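Long-range contacts in GTP-binding protein (Pyrococcus horikoshii, PDB 1WXQ), which is of unknown function but probably binds GTP, as an Obg-like member of the P-loop GTPases, and may hydrolyse nucleotide: residues R100-L105 against V213-V218; T350-A355 against K364-A369; I145-W150 against W198-L203; E63-L68 against F265-P270; D110-T115 against A224-D229. All blocks are in the same frame, centred on the assembly; numbering follows the deposited sequence.

Read from the N terminus, contact 4 opens first, at 63-68, and closes at 265-270, joining a hairpin turn to the loop after helix 251-258; contacts 1, 3 and 5 all nest inside its loop. Contact 1 opens at 100-105 and contact 5 at 110-115. They cross, since 213-218 closes contact 1 before 224-229 closes contact 5; contact 1 joins strands 104-110 and 217-222 at their starts, contact 5 the loops at their ends. Contact 3, between 145-150 and 198-203, is nested in both and ties together helices 127-147 and 200-214. Contact 2, at 350-355 and 364-369, follows in series and belongs to the TGS domain, its centre about 28 Å from that of contact 1.

Contact 1: R100-L105 against V213-V218; sequences RMASAL and VNKPMV
Lys215 reaches across to Arg100 and Ala102, and its ammonium group is the polar hub. Its NZ donates to Ala102 O at 2.9 Å, in the carbonyl plane, and to Arg100 O at 3.2 Å, from well above the plane of that second carbonyl. On its own side the same nitrogen meets Asn214 O and OD1, and Ile175 O beyond the segments adds a further acceptor. Bends at chi2 and chi4 (-63° and -83°) curl the chain so that its tip meets these oxygens.

Further along, the two backbones become neighbouring parallel strands. Leu105 N donates to Pro216 O at 2.9 Å; the next rung, from Val218 N to Leu105 O, is less surely placed. Leu105 CB lies 3.8 Å from CB of Met217, a selenomethionine, on the sheet face covered by Ile138 of helix 127-147. Ala104 CB touches Pro216 CG at 4.1 Å, where Leu316 of helix 305-316 packs.

The parallel strands 104-110 and 217-222 of the mixed sheet in this P-loop GTPase fold are thus joined where they start, while a buried lysine shares its charge among main-chain and amide oxygens, which would be expected to stabilise its protonated form.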
# COMPACT_ATOMS: atom_id res chain seq x y z
N ARG A 100 11.11 5.87 -3.95
CA ARG A 100 11.26 5.42 -5.34
C ARG A 100 10.58 4.08 -5.68
O ARG A 100 9.92 3.97 -6.70
CB ARG A 100 12.75 5.35 -5.70
CG ARG A 100 13.07 4.93 -7.12
CD ARG A 100 14.57 4.83 -7.34
NE ARG A 100 15.25 6.11 -7.13
CZ ARG A 100 15.15 7.15 -7.95
NH1 ARG A 100 14.41 7.06 -9.06
NH2 ARG A 100 15.80 8.28 -7.68
N MSE A 101 10.75 3.08 -4.82
CA MSE A 101 10.17 1.75 -5.07
C MSE A 101 8.90 1.46 -4.29
O MSE A 101 8.41 0.33 -4.29
CB MSE A 101 11.20 0.67 -4.75
CG MSE A 101 12.37 0.60 -5.74
SE MSE A 101 11.73 0.38 -7.56
CE MSE A 101 10.53 -1.12 -7.28
N ALA A 102 8.36 2.47 -3.63
CA ALA A 102 7.16 2.27 -2.85
C ALA A 102 5.95 1.92 -3.71
O ALA A 102 5.75 2.50 -4.76
CB ALA A 102 6.86 3.53 -2.04
N SER A 103 5.16 0.96 -3.26
CA SER A 103 3.95 0.61 -3.98
C SER A 103 2.87 1.58 -3.49
O SER A 103 1.86 1.79 -4.16
CB SER A 103 3.51 -0.82 -3.65
OG SER A 103 4.46 -1.75 -4.13
N ALA A 104 3.06 2.13 -2.31
CA ALA A 104 2.09 3.07 -1.77
C ALA A 104 2.73 3.84 -0.67
O ALA A 104 3.75 3.44 -0.12
CB ALA A 104 0.85 2.35 -1.25
N LEU A 105 2.12 4.97 -0.34
CA LEU A 105 2.66 5.80 0.72
C LEU A 105 1.59 6.14 1.74
O LEU A 105 0.42 6.33 1.40
CB LEU A 105 3.17 7.11 0.14
CG LEU A 105 4.12 7.14 -1.04
CD1 LEU A 105 4.08 8.54 -1.65
CD2 LEU A 105 5.50 6.76 -0.59
N VAL A 213 -1.26 6.30 -9.85
CA VAL A 213 -1.31 4.85 -9.92
C VAL A 213 -0.09 4.15 -9.31
O VAL A 213 -0.23 3.07 -8.72
CB VAL A 213 -1.46 4.38 -11.39
CG1 VAL A 213 -1.39 2.88 -11.47
CG2 VAL A 213 -2.79 4.86 -11.95
N ASN A 214 1.09 4.77 -9.44
CA ASN A 214 2.38 4.23 -8.96
C ASN A 214 2.77 4.68 -7.55
O ASN A 214 3.54 4.02 -6.86
CB ASN A 214 3.49 4.62 -9.96
CG ASN A 214 4.88 4.15 -9.54
OD1 ASN A 214 5.59 4.84 -8.80
ND2 ASN A 214 5.29 2.98 -10.02
N LYS A 215 2.25 5.82 -7.12
CA LYS A 215 2.55 6.31 -5.79
C LYS A 215 1.26 6.71 -5.09
O LYS A 215 1.11 7.81 -4.60
CB LYS A 215 3.51 7.49 -5.89
CG LYS A 215 4.91 7.06 -6.33
CD LYS A 215 5.54 6.11 -5.30
CE LYS A 215 6.89 5.56 -5.74
NZ LYS A 215 6.79 4.38 -6.65
N PRO A 216 0.29 5.79 -5.06
CA PRO A 216 -0.99 6.07 -4.40
C PRO A 216 -0.73 6.17 -2.92
O PRO A 216 0.17 5.52 -2.39
CB PRO A 216 -1.82 4.85 -4.75
CG PRO A 216 -0.80 3.76 -4.71
CD PRO A 216 0.37 4.37 -5.45
N MSE A 217 -1.50 6.99 -2.23
CA MSE A 217 -1.27 7.11 -0.81
C MSE A 217 -2.48 7.20 0.07
O MSE A 217 -3.60 7.44 -0.39
CB MSE A 217 -0.34 8.28 -0.52
CG MSE A 217 -0.55 9.55 -1.35
SE MSE A 217 0.86 10.84 -0.90
CE MSE A 217 1.38 11.33 -2.69
N VAL A 218 -2.25 6.93 1.35
CA VAL A 218 -3.30 7.03 2.34
C VAL A 218 -2.78 8.08 3.31
O VAL A 218 -1.60 8.11 3.65
CB VAL A 218 -3.56 5.71 3.07
CG1 VAL A 218 -4.48 5.95 4.26
CG2 VAL A 218 -4.19 4.72 2.12

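Contact 2: T350-A355 against K364-A369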
# COMPACT_ATOMS: atom_id res chain seq x y z
N THR A 350 -5.32 -15.02 -10.94
CA THR A 350 -5.93 -16.31 -11.17
C THR A 350 -5.05 -17.33 -10.47
O THR A 350 -3.95 -17.00 -10.01
CB THR A 350 -6.03 -16.64 -12.68
OG1 THR A 350 -4.75 -16.52 -13.29
CG2 THR A 350 -7.01 -15.72 -13.36
N PRO A 351 -5.53 -18.58 -10.36
CA PRO A 351 -4.69 -19.57 -9.68
C PRO A 351 -3.33 -19.77 -10.34
O PRO A 351 -2.34 -20.02 -9.64
CB PRO A 351 -5.57 -20.82 -9.70
CG PRO A 351 -6.93 -20.23 -9.52
CD PRO A 351 -6.89 -19.10 -10.53
N ARG A 352 -3.26 -19.65 -11.66
CA ARG A 352 -1.97 -19.80 -12.30
C ARG A 352 -1.03 -18.71 -11.83
O ARG A 352 0.17 -18.91 -11.67
CB ARG A 352 -2.16 -19.71 -13.81
CG ARG A 352 -0.83 -19.78 -14.55
CD ARG A 352 -0.98 -19.43 -16.04
NE ARG A 352 -1.88 -20.38 -16.70
CZ ARG A 352 -1.32 -21.43 -17.34
NH1 ARG A 352 -0.00 -21.56 -17.36
NH2 ARG A 352 -2.10 -22.31 -17.97
N ASP A 353 -1.57 -17.52 -11.56
CA ASP A 353 -0.76 -16.42 -11.05
C ASP A 353 -0.29 -16.80 -9.66
O ASP A 353 0.81 -16.47 -9.26
CB ASP A 353 -1.57 -15.11 -10.95
CG ASP A 353 -1.89 -14.50 -12.31
OD1 ASP A 353 -0.98 -14.43 -13.16
OD2 ASP A 353 -3.04 -14.08 -12.54
N LEU A 354 -1.15 -17.48 -8.91
CA LEU A 354 -0.78 -17.90 -7.56
C LEU A 354 0.34 -18.95 -7.64
O LEU A 354 1.15 -19.07 -6.73
CB LEU A 354 -1.98 -18.48 -6.82
CG LEU A 354 -1.62 -19.17 -5.51
CD1 LEU A 354 -1.07 -18.13 -4.52
CD2 LEU A 354 -2.83 -19.90 -4.95
N ALA A 355 0.38 -19.70 -8.74
CA ALA A 355 1.41 -20.72 -8.95
C ALA A 355 2.79 -20.06 -9.09
O ALA A 355 3.77 -20.52 -8.50
CB ALA A 355 1.11 -21.54 -10.21
N LYS A 364 4.69 -22.67 -14.75
CA LYS A 364 4.85 -23.17 -16.11
C LYS A 364 4.08 -24.46 -16.34
O LYS A 364 3.30 -24.56 -17.29
CB LYS A 364 6.33 -23.37 -16.42
CG LYS A 364 7.08 -22.06 -16.60
CD LYS A 364 6.42 -21.20 -17.67
CE LYS A 364 7.31 -20.05 -18.08
NZ LYS A 364 6.70 -19.26 -19.18
N GLY A 365 4.29 -25.45 -15.47
CA GLY A 365 3.59 -26.71 -15.63
C GLY A 365 2.15 -26.70 -15.15
O GLY A 365 1.58 -27.76 -14.90
N PHE A 366 1.56 -25.51 -15.03
CA PHE A 366 0.18 -25.38 -14.55
C PHE A 366 -0.83 -26.11 -15.41
O PHE A 366 -0.79 -26.05 -16.63
CB PHE A 366 -0.22 -23.90 -14.45
CG PHE A 366 -1.62 -23.69 -13.92
CD1 PHE A 366 -1.88 -23.75 -12.56
CD2 PHE A 366 -2.68 -23.45 -14.79
CE1 PHE A 366 -3.17 -23.58 -12.06
CE2 PHE A 366 -3.97 -23.28 -14.30
CZ PHE A 366 -4.22 -23.34 -12.94
N LEU A 367 -1.75 -26.80 -14.76
CA LEU A 367 -2.80 -27.50 -15.49
C LEU A 367 -4.15 -26.94 -15.06
O LEU A 367 -4.94 -26.50 -15.89
CB LEU A 367 -2.72 -29.02 -15.24
CG LEU A 367 -1.48 -29.75 -15.78
CD1 LEU A 367 -1.62 -31.24 -15.58
CD2 LEU A 367 -1.32 -29.43 -17.28
N TYR A 368 -4.41 -26.93 -13.76
CA TYR A 368 -5.66 -26.41 -13.25
C TYR A 368 -5.64 -26.33 -11.73
O TYR A 368 -4.72 -26.84 -11.09
CB TYR A 368 -6.84 -27.28 -13.70
CG TYR A 368 -6.83 -28.67 -13.11
CD1 TYR A 368 -5.92 -29.63 -13.54
CD2 TYR A 368 -7.70 -29.00 -12.07
CE1 TYR A 368 -5.88 -30.90 -12.96
CE2 TYR A 368 -7.66 -30.26 -11.47
CZ TYR A 368 -6.75 -31.20 -11.92
OH TYR A 368 -6.69 -32.44 -11.31
N ALA A 369 -6.66 -25.70 -11.16
CA ALA A 369 -6.74 -25.56 -9.71
C ALA A 369 -8.07 -26.01 -9.14
O ALA A 369 -9.06 -26.11 -9.84
CB ALA A 369 -6.46 -24.10 -9.31
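Arg352 lies across the ring of Phe366, and its aliphatic stem and guanidinium share the contact. CB sits almost exactly above the middle of the ring, 3.9 Å from the Phe366 centroid, in a CH-pi contact. The backbone nitrogen of Tyr368 lies over the opposite face, nearer the rim. Phe366 carries its CG anti to the backbone nitrogen (chi1 -179°), a setting that swings the ring out from the strand toward the helix.

From CB the arginine runs extended as far as CD and then bends at chi3 (-61°), which sets one face of the guanidinium against CD2 of Phe366, off-centre toward the guanidinium's rim. The two planes are far from parallel, at 61° to each other, with NH2 of Arg352 reaching to 3.4 Å from CD2 of Phe366. The polar end is held elsewhere, since Arg352 NE forms a salt bridge with Glu380.

Pro351, one residue earlier in the first turn, adds apolar contacts. Its CB meets Ala369 CB at 3.4 Å and Phe366 CZ at 4.3 Å, while Ala355 CB adds a looser touch at CD1 of the ring.

Helix 351-358 is the helix of a ubiquitin-like TGS domain, lying against its mixed four-stranded sheet. Here it covers the edge strand 366-371; Leu354 and Ala355 continue the interface onto Ile392 of the adjacent strand 388-394, and Leu354 also reaches strands 319-325 and 343-346.

Contact 3: I145-W150 against W198-L203; sequences ILSKGW and WSQDDL
Ser147 and Gln200 supply the direct polar link. Ser147 OG donates to Gln200 OE1 at 2.8 Å, approaching 17° away from the plane of the amide. A bend at chi2 (-58°) folds the glutamine back toward the serine, and Tyr143 OH bonds to the same OE1, so that two hydroxyls hold one amide oxygen. A water accepts a weak bond from Gln200 NE2 and donates to Ser147 O.

These residues stand where the last turn of helix 127-147 meets the first turn of helix 200-214. The second begins with a capping box, in which Asp202 N donates to Ser199 OG at 3.2 Å and Ser199 N to Asp202 OD2. The first runs out into a type II turn, from Ser147 to Trp150, that carries the indole back toward Leu203. Both helices belong to the largely helical segment inserted between neighbouring strands of the G domain, as in Obg-like proteins.

Apolar contacts fill the buried side. Leu203 spreads both methyls over one face of Trp150: CD2 lies above the centre of the six-membered ring, 3.8 Å from its centroid, and CD1 is 3.8 Å from CG in the five-membered ring. CD2 also touches Leu146 CB at 3.9 Å.

The aromatic pair is oblique. The centroids of the six-membered rings of Trp150 and Trp198 are 5.4 Å apart, with planes at 31°, and Trp150 CZ2 touches Trp198 CE3 at 3.8 Å, while Trp198 turns its NE1 to Pro192 O.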
# COMPACT_ATOMS: atom_id res chain seq x y z
N ILE A 145 12.09 13.50 -14.96
CA ILE A 145 12.77 12.35 -15.53
C ILE A 145 12.36 12.13 -16.99
O ILE A 145 13.19 11.77 -17.81
CB ILE A 145 12.52 11.08 -14.71
CG1 ILE A 145 13.12 11.25 -13.32
CG2 ILE A 145 13.15 9.88 -15.41
CD1 ILE A 145 12.97 10.02 -12.42
N LEU A 146 11.09 12.38 -17.30
CA LEU A 146 10.58 12.24 -18.66
C LEU A 146 10.97 13.43 -19.55
O LEU A 146 11.48 13.26 -20.65
CB LEU A 146 9.05 12.16 -18.64
CG LEU A 146 8.46 10.92 -17.97
CD1 LEU A 146 7.02 11.18 -17.60
CD2 LEU A 146 8.58 9.72 -18.91
N SER A 147 10.72 14.63 -19.03
CA SER A 147 10.97 15.89 -19.73
C SER A 147 12.44 16.11 -20.08
O SER A 147 12.78 16.41 -21.23
CB SER A 147 10.44 17.03 -18.86
OG SER A 147 10.04 18.12 -19.66
N LYS A 148 13.32 15.99 -19.09
CA LYS A 148 14.76 16.14 -19.33
C LYS A 148 15.23 15.12 -20.36
O LYS A 148 15.14 13.91 -20.15
CB LYS A 148 15.56 15.93 -18.03
CG LYS A 148 15.35 16.99 -16.99
CD LYS A 148 16.06 16.65 -15.69
CE LYS A 148 15.42 17.42 -14.54
NZ LYS A 148 16.10 17.18 -13.25
N GLY A 149 15.76 15.61 -21.47
CA GLY A 149 16.25 14.71 -22.50
C GLY A 149 15.19 14.45 -23.54
O GLY A 149 15.48 14.05 -24.65
N TRP A 150 13.94 14.69 -23.18
CA TRP A 150 12.74 14.12 -23.80
C TRP A 150 12.70 14.31 -25.33
O TRP A 150 11.85 13.78 -26.03
CB TRP A 150 11.51 14.77 -23.17
CG TRP A 150 10.28 14.31 -23.86
CD1 TRP A 150 9.60 14.98 -24.90
CD2 TRP A 150 9.61 13.05 -23.67
NE1 TRP A 150 8.57 14.25 -25.40
CE2 TRP A 150 8.55 12.99 -24.61
CE3 TRP A 150 9.81 11.98 -22.80
CZ2 TRP A 150 7.73 11.88 -24.66
CZ3 TRP A 150 8.99 10.86 -22.85
CH2 TRP A 150 7.94 10.82 -23.79
N TRP A 198 4.15 14.60 -28.40
CA TRP A 198 3.87 14.94 -27.00
C TRP A 198 4.33 16.34 -26.61
O TRP A 198 5.46 16.73 -26.93
CB TRP A 198 4.57 13.93 -26.06
CG TRP A 198 3.89 12.59 -25.98
CD1 TRP A 198 3.32 11.89 -27.01
CD2 TRP A 198 3.76 11.75 -24.81
NE1 TRP A 198 2.83 10.69 -26.56
CE2 TRP A 198 3.09 10.57 -25.22
CE3 TRP A 198 4.14 11.88 -23.47
CZ2 TRP A 198 2.80 9.53 -24.33
CZ3 TRP A 198 3.85 10.85 -22.58
CH2 TRP A 198 3.18 9.68 -23.02
N SER A 199 3.46 17.08 -25.92
CA SER A 199 3.78 18.43 -25.46
C SER A 199 4.15 18.41 -23.98
O SER A 199 4.00 17.39 -23.32
CB SER A 199 2.59 19.37 -25.67
OG SER A 199 1.61 19.23 -24.65
N GLN A 200 4.64 19.53 -23.45
CA GLN A 200 5.00 19.59 -22.04
C GLN A 200 3.78 19.34 -21.19
O GLN A 200 3.85 18.68 -20.17
CB GLN A 200 5.62 20.95 -21.70
CG GLN A 200 6.98 21.11 -22.31
CD GLN A 200 7.94 20.02 -21.87
OE1 GLN A 200 7.82 19.48 -20.77
NE2 GLN A 200 8.89 19.67 -22.74
N ASP A 201 2.64 19.87 -21.64
CA ASP A 201 1.39 19.69 -20.93
C ASP A 201 1.08 18.22 -20.84
O ASP A 201 0.58 17.74 -19.82
CB ASP A 201 0.25 20.42 -21.63
CG ASP A 201 0.32 21.92 -21.44
OD1 ASP A 201 -0.12 22.43 -20.37
OD2 ASP A 201 0.83 22.59 -22.36
N ASP A 202 1.38 17.51 -21.93
CA ASP A 202 1.16 16.06 -21.98
C ASP A 202 2.05 15.35 -20.98
O ASP A 202 1.63 14.44 -20.28
CB ASP A 202 1.47 15.52 -23.38
CG ASP A 202 0.65 16.19 -24.46
OD1 ASP A 202 -0.56 16.39 -24.25
OD2 ASP A 202 1.20 16.51 -25.54
N LEU A 203 3.29 15.79 -20.90
CA LEU A 203 4.23 15.19 -19.99
C LEU A 203 3.86 15.34 -18.51
O LEU A 203 3.81 14.36 -17.76
CB LEU A 203 5.62 15.75 -20.26
CG LEU A 203 6.29 15.16 -21.49
CD1 LEU A 203 7.55 15.95 -21.85
CD2 LEU A 203 6.63 13.72 -21.20
O HOH W 1 11.75 18.66 -23.17

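Contact 4: E63-L68 against F265-P270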
# COMPACT_ATOMS: atom_id res chain seq x y z
N GLU A 63 1.68 -15.37 10.43
CA GLU A 63 1.47 -15.68 11.84
C GLU A 63 -0.03 -15.68 12.19
O GLU A 63 -0.78 -14.80 11.81
CB GLU A 63 2.19 -14.62 12.68
CG GLU A 63 1.73 -14.60 14.14
CD GLU A 63 2.34 -13.41 14.84
OE1 GLU A 63 3.37 -12.92 14.39
OE2 GLU A 63 1.77 -12.97 15.85
N TYR A 64 -0.36 -16.72 12.97
CA TYR A 64 -1.73 -16.89 13.45
C TYR A 64 -1.89 -16.10 14.73
O TYR A 64 -0.91 -15.88 15.46
CB TYR A 64 -2.03 -18.36 13.74
CG TYR A 64 -3.51 -18.66 13.87
CD1 TYR A 64 -3.98 -19.64 14.74
CD2 TYR A 64 -4.45 -17.96 13.10
CE1 TYR A 64 -5.34 -19.93 14.84
CE2 TYR A 64 -5.81 -18.24 13.19
CZ TYR A 64 -6.25 -19.22 14.06
OH TYR A 64 -7.60 -19.49 14.16
N ARG A 65 -3.11 -15.68 15.03
CA ARG A 65 -3.37 -14.88 16.22
C ARG A 65 -4.88 -14.65 16.38
O ARG A 65 -5.50 -13.92 15.61
CB ARG A 65 -2.63 -13.54 16.09
CG ARG A 65 -1.97 -13.01 17.36
CD ARG A 65 -0.80 -12.09 16.98
NE ARG A 65 -0.46 -11.12 18.02
CZ ARG A 65 0.59 -10.31 17.97
NH1 ARG A 65 1.42 -10.35 16.94
NH2 ARG A 65 0.81 -9.44 18.96
N ASN A 66 -5.46 -15.30 17.39
CA ASN A 66 -6.88 -15.18 17.69
C ASN A 66 -7.81 -15.13 16.49
O ASN A 66 -8.63 -14.22 16.35
CB ASN A 66 -7.11 -13.94 18.56
CG ASN A 66 -7.12 -14.27 20.04
OD1 ASN A 66 -6.97 -15.43 20.44
ND2 ASN A 66 -7.29 -13.23 20.87
N GLY A 67 -7.70 -16.13 15.62
CA GLY A 67 -8.57 -16.17 14.45
C GLY A 67 -8.29 -15.07 13.44
O GLY A 67 -9.12 -14.79 12.58
N LEU A 68 -7.13 -14.44 13.55
CA LEU A 68 -6.76 -13.37 12.64
C LEU A 68 -5.42 -13.66 11.97
O LEU A 68 -4.50 -14.20 12.60
CB LEU A 68 -6.68 -12.03 13.37
CG LEU A 68 -7.99 -11.35 13.81
CD1 LEU A 68 -7.66 -10.10 14.61
CD2 LEU A 68 -8.83 -10.99 12.58
N PHE A 265 -1.96 -6.82 27.47
CA PHE A 265 -2.49 -7.54 26.31
C PHE A 265 -3.11 -6.61 25.25
O PHE A 265 -4.22 -6.11 25.39
CB PHE A 265 -3.54 -8.53 26.82
CG PHE A 265 -3.74 -9.63 25.82
CD1 PHE A 265 -4.80 -9.55 24.92
CD2 PHE A 265 -2.91 -10.74 25.83
CE1 PHE A 265 -5.02 -10.58 24.02
CE2 PHE A 265 -3.14 -11.77 24.93
CZ PHE A 265 -4.20 -11.70 24.02
N ILE A 266 -2.32 -6.36 24.17
CA ILE A 266 -2.83 -5.62 23.00
C ILE A 266 -2.63 -6.39 21.67
O ILE A 266 -1.92 -7.38 21.60
CB ILE A 266 -2.11 -4.27 22.94
CG1 ILE A 266 -0.75 -4.42 22.26
CG2 ILE A 266 -1.86 -3.75 24.37
CD1 ILE A 266 0.07 -5.57 22.86
N GLU A 267 -3.31 -5.91 20.58
CA GLU A 267 -3.39 -6.78 19.39
C GLU A 267 -2.75 -6.31 18.06
O GLU A 267 -1.85 -6.97 17.53
CB GLU A 267 -4.80 -7.38 19.22
CG GLU A 267 -4.96 -8.67 20.04
CD GLU A 267 -5.07 -9.88 19.14
OE1 GLU A 267 -4.25 -10.78 19.25
OE2 GLU A 267 -6.02 -9.95 18.36
N TYR A 268 -3.20 -5.17 17.46
CA TYR A 268 -3.94 -4.14 18.19
C TYR A 268 -5.19 -3.66 17.43
O TYR A 268 -5.17 -3.41 16.23
CB TYR A 268 -2.99 -2.96 18.43
CG TYR A 268 -3.57 -2.06 19.46
CD1 TYR A 268 -3.88 -2.56 20.73
CD2 TYR A 268 -3.80 -0.71 19.18
CE1 TYR A 268 -4.40 -1.72 21.70
CE2 TYR A 268 -4.33 0.13 20.15
CZ TYR A 268 -4.63 -0.37 21.40
OH TYR A 268 -5.15 0.46 22.37
N ILE A 269 -6.28 -3.53 18.20
CA ILE A 269 -7.45 -2.79 17.71
C ILE A 269 -8.35 -2.43 18.88
O ILE A 269 -8.21 -1.37 19.48
CB ILE A 269 -8.20 -3.68 16.74
CG1 ILE A 269 -7.73 -3.55 15.40
CG2 ILE A 269 -9.63 -3.19 16.53
CD1 ILE A 269 -8.28 -4.38 14.29
N PRO A 270 -9.26 -3.34 19.30
CA PRO A 270 -10.28 -3.02 20.30
C PRO A 270 -9.68 -2.46 21.59
O PRO A 270 -10.25 -1.59 22.25
CB PRO A 270 -11.07 -4.29 20.60
CG PRO A 270 -10.74 -5.32 19.53
CD PRO A 270 -9.39 -4.74 18.89
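Arg65 and Glu267 run side by side, pointing opposite ways, and the closest packing is around the glutamate's carboxylate. Glu267 OE1 lies 3.7 Å from CG of Arg65, nearer the aliphatic stem than the guanidinium. The other oxygen, OE2, is 4.1 Å from Leu68 CD1 and equally far from Asn66 CB. A bend at chi2 (-111°) carries the glutamate tip toward these residues; Leu68 also packs on Ile45 and Asp47 of strand 39-47.

The hairpin end carries these residues. A type I' turn runs from Arg65 to Leu68, closed by Leu68 N donating to Arg65 O, and it joins a short, weakly bonded strand about 64-65 to strand 68-77. Both central residues, Asn66 and Gly67, have positive phi, as such a turn requires.

The outer side is much looser. Arg65 stretches straight from CG to NE, and its charge meets Glu267 only at long range, NE to OE1 being 4.0 Å. The guanidinium and carboxylate planes stand 71° apart, an orientation unsuited to a paired, two-bond bridge. Over one face of the guanidinium, toward its rim, lies the carbonyl oxygen of Glu267. The shorter salt bridge is internal to the hairpin, from Arg65 NH1 to Glu63 OE2 at 2.9 Å. None of the touching residues is buried.

The arginine therefore sits between two acids in a salt-bridge network. Its link to the hairpin glutamate is shorter and hydrogen-bonded, though bent, whereas its attraction to the loop glutamate is mainly long-range, probably weakened by solvent.

Contact 5: D110-T115 against A224-D229; sequences DATGKT and ADAASD
Thr112 turns its methyl to Ala226 and Ala227 and keeps its hydroxyl for its own loop. From CA, the bond to CB runs alongside the facing segment, and the two branches then part. With chi1 at 67°, OG1 falls between the backbone nitrogen and the carbonyl carbon, which leaves CG2 beside the nitrogen and directed across the gap. CG2 is 3.6 Å from Ala226 O, and touches the CB atoms of Ala226 and Ala227, each at 3.9 Å. On the other branch, OG1 donates to Asp110 OD1 and accepts from Lys114 N at 3.3 Å, the bond that defines an ST turn.

That hydroxyl stands inside a type I turn from Asp110 to Gly113, closed by Gly113 N to Asp110 O at 2.9 Å. The turn follows strand 104-110, and the facing segment follows the adjacent parallel strand 217-222, so the contact lies at the C-terminal ends of the strands, where P-loop proteins place their nucleotide site. Asn222, Lys223, Ala224 and Asp225 spell the NKxD pattern of a G4 motif, which in related GTPases recognises guanine. Lys223 forms a salt bridge with Asp110 OD2, though the position of OD2 is less sure.

Next to the threonine, Ala111 points its CB at Ala227 CB, 4.1 Å away, and meets Ala224 CA at 4.4 Å. The facing loop closes on itself through Ala227 N, which donates to Ala224 O at 2.7 Å.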
# COMPACT_ATOMS: atom_id res chain seq x y z
N ASP A 110 -0.50 16.55 10.43
CA ASP A 110 -0.92 17.10 11.71
C ASP A 110 -2.40 17.51 11.71
O ASP A 110 -2.75 18.60 11.25
CB ASP A 110 -0.04 18.31 12.00
CG ASP A 110 -0.22 18.83 13.39
OD1 ASP A 110 -1.33 18.67 13.94
OD2 ASP A 110 0.74 19.42 13.93
N ALA A 111 -3.28 16.66 12.24
CA ALA A 111 -4.70 17.00 12.24
C ALA A 111 -5.01 18.30 12.99
O ALA A 111 -5.89 19.06 12.59
CB ALA A 111 -5.52 15.85 12.82
N THR A 112 -4.29 18.56 14.06
CA THR A 112 -4.53 19.78 14.82
C THR A 112 -4.19 21.01 14.01
O THR A 112 -4.65 22.10 14.31
CB THR A 112 -3.70 19.83 16.09
OG1 THR A 112 -2.32 19.96 15.74
CG2 THR A 112 -3.92 18.58 16.94
N GLY A 113 -3.37 20.84 12.97
CA GLY A 113 -2.98 21.96 12.14
C GLY A 113 -2.19 23.01 12.91
O GLY A 113 -2.17 24.18 12.53
N LYS A 114 -1.55 22.59 13.99
CA LYS A 114 -0.76 23.49 14.81
C LYS A 114 0.72 23.41 14.44
O LYS A 114 1.59 23.78 15.24
CB LYS A 114 -0.96 23.16 16.29
CG LYS A 114 -1.63 24.26 17.12
CD LYS A 114 -3.12 24.39 16.82
CE LYS A 114 -3.75 25.53 17.63
NZ LYS A 114 -5.23 25.63 17.46
N THR A 115 1.01 22.91 13.24
CA THR A 115 2.39 22.80 12.77
C THR A 115 2.62 23.51 11.44
O THR A 115 1.75 23.50 10.56
CB THR A 115 2.84 21.33 12.65
OG1 THR A 115 1.82 20.56 11.98
CG2 THR A 115 3.12 20.74 14.02
N ALA A 224 -4.81 12.97 16.18
CA ALA A 224 -6.26 13.15 16.17
C ALA A 224 -6.82 13.35 17.58
O ALA A 224 -7.73 14.15 17.78
CB ALA A 224 -6.92 11.95 15.51
N ASP A 225 -6.28 12.60 18.54
CA ASP A 225 -6.70 12.69 19.93
C ASP A 225 -6.64 14.13 20.45
O ASP A 225 -7.44 14.53 21.30
CB ASP A 225 -5.79 11.82 20.79
CG ASP A 225 -4.34 12.17 20.61
OD1 ASP A 225 -3.95 12.43 19.45
OD2 ASP A 225 -3.59 12.18 21.60
N ALA A 226 -5.67 14.90 19.95
CA ALA A 226 -5.54 16.29 20.38
C ALA A 226 -6.34 17.23 19.48
O ALA A 226 -6.28 18.46 19.61
CB ALA A 226 -4.06 16.70 20.38
N ALA A 227 -7.11 16.65 18.56
CA ALA A 227 -7.90 17.47 17.64
C ALA A 227 -9.39 17.24 17.84
O ALA A 227 -9.80 16.26 18.45
CB ALA A 227 -7.50 17.17 16.21
N SER A 228 -10.19 18.15 17.32
CA SER A 228 -11.64 18.04 17.44
C SER A 228 -12.24 17.29 16.24
O SER A 228 -11.67 17.30 15.15
CB SER A 228 -12.26 19.43 17.50
OG SER A 228 -12.09 20.08 16.25
N ASP A 229 -13.39 16.66 16.47
CA ASP A 229 -14.11 15.93 15.44
C ASP A 229 -14.34 16.81 14.21
O ASP A 229 -14.32 16.34 13.07
CB ASP A 229 -15.46 15.47 15.97
CG ASP A 229 -15.35 14.41 17.03
OD1 ASP A 229 -14.25 13.83 17.20
OD2 ASP A 229 -16.36 14.14 17.70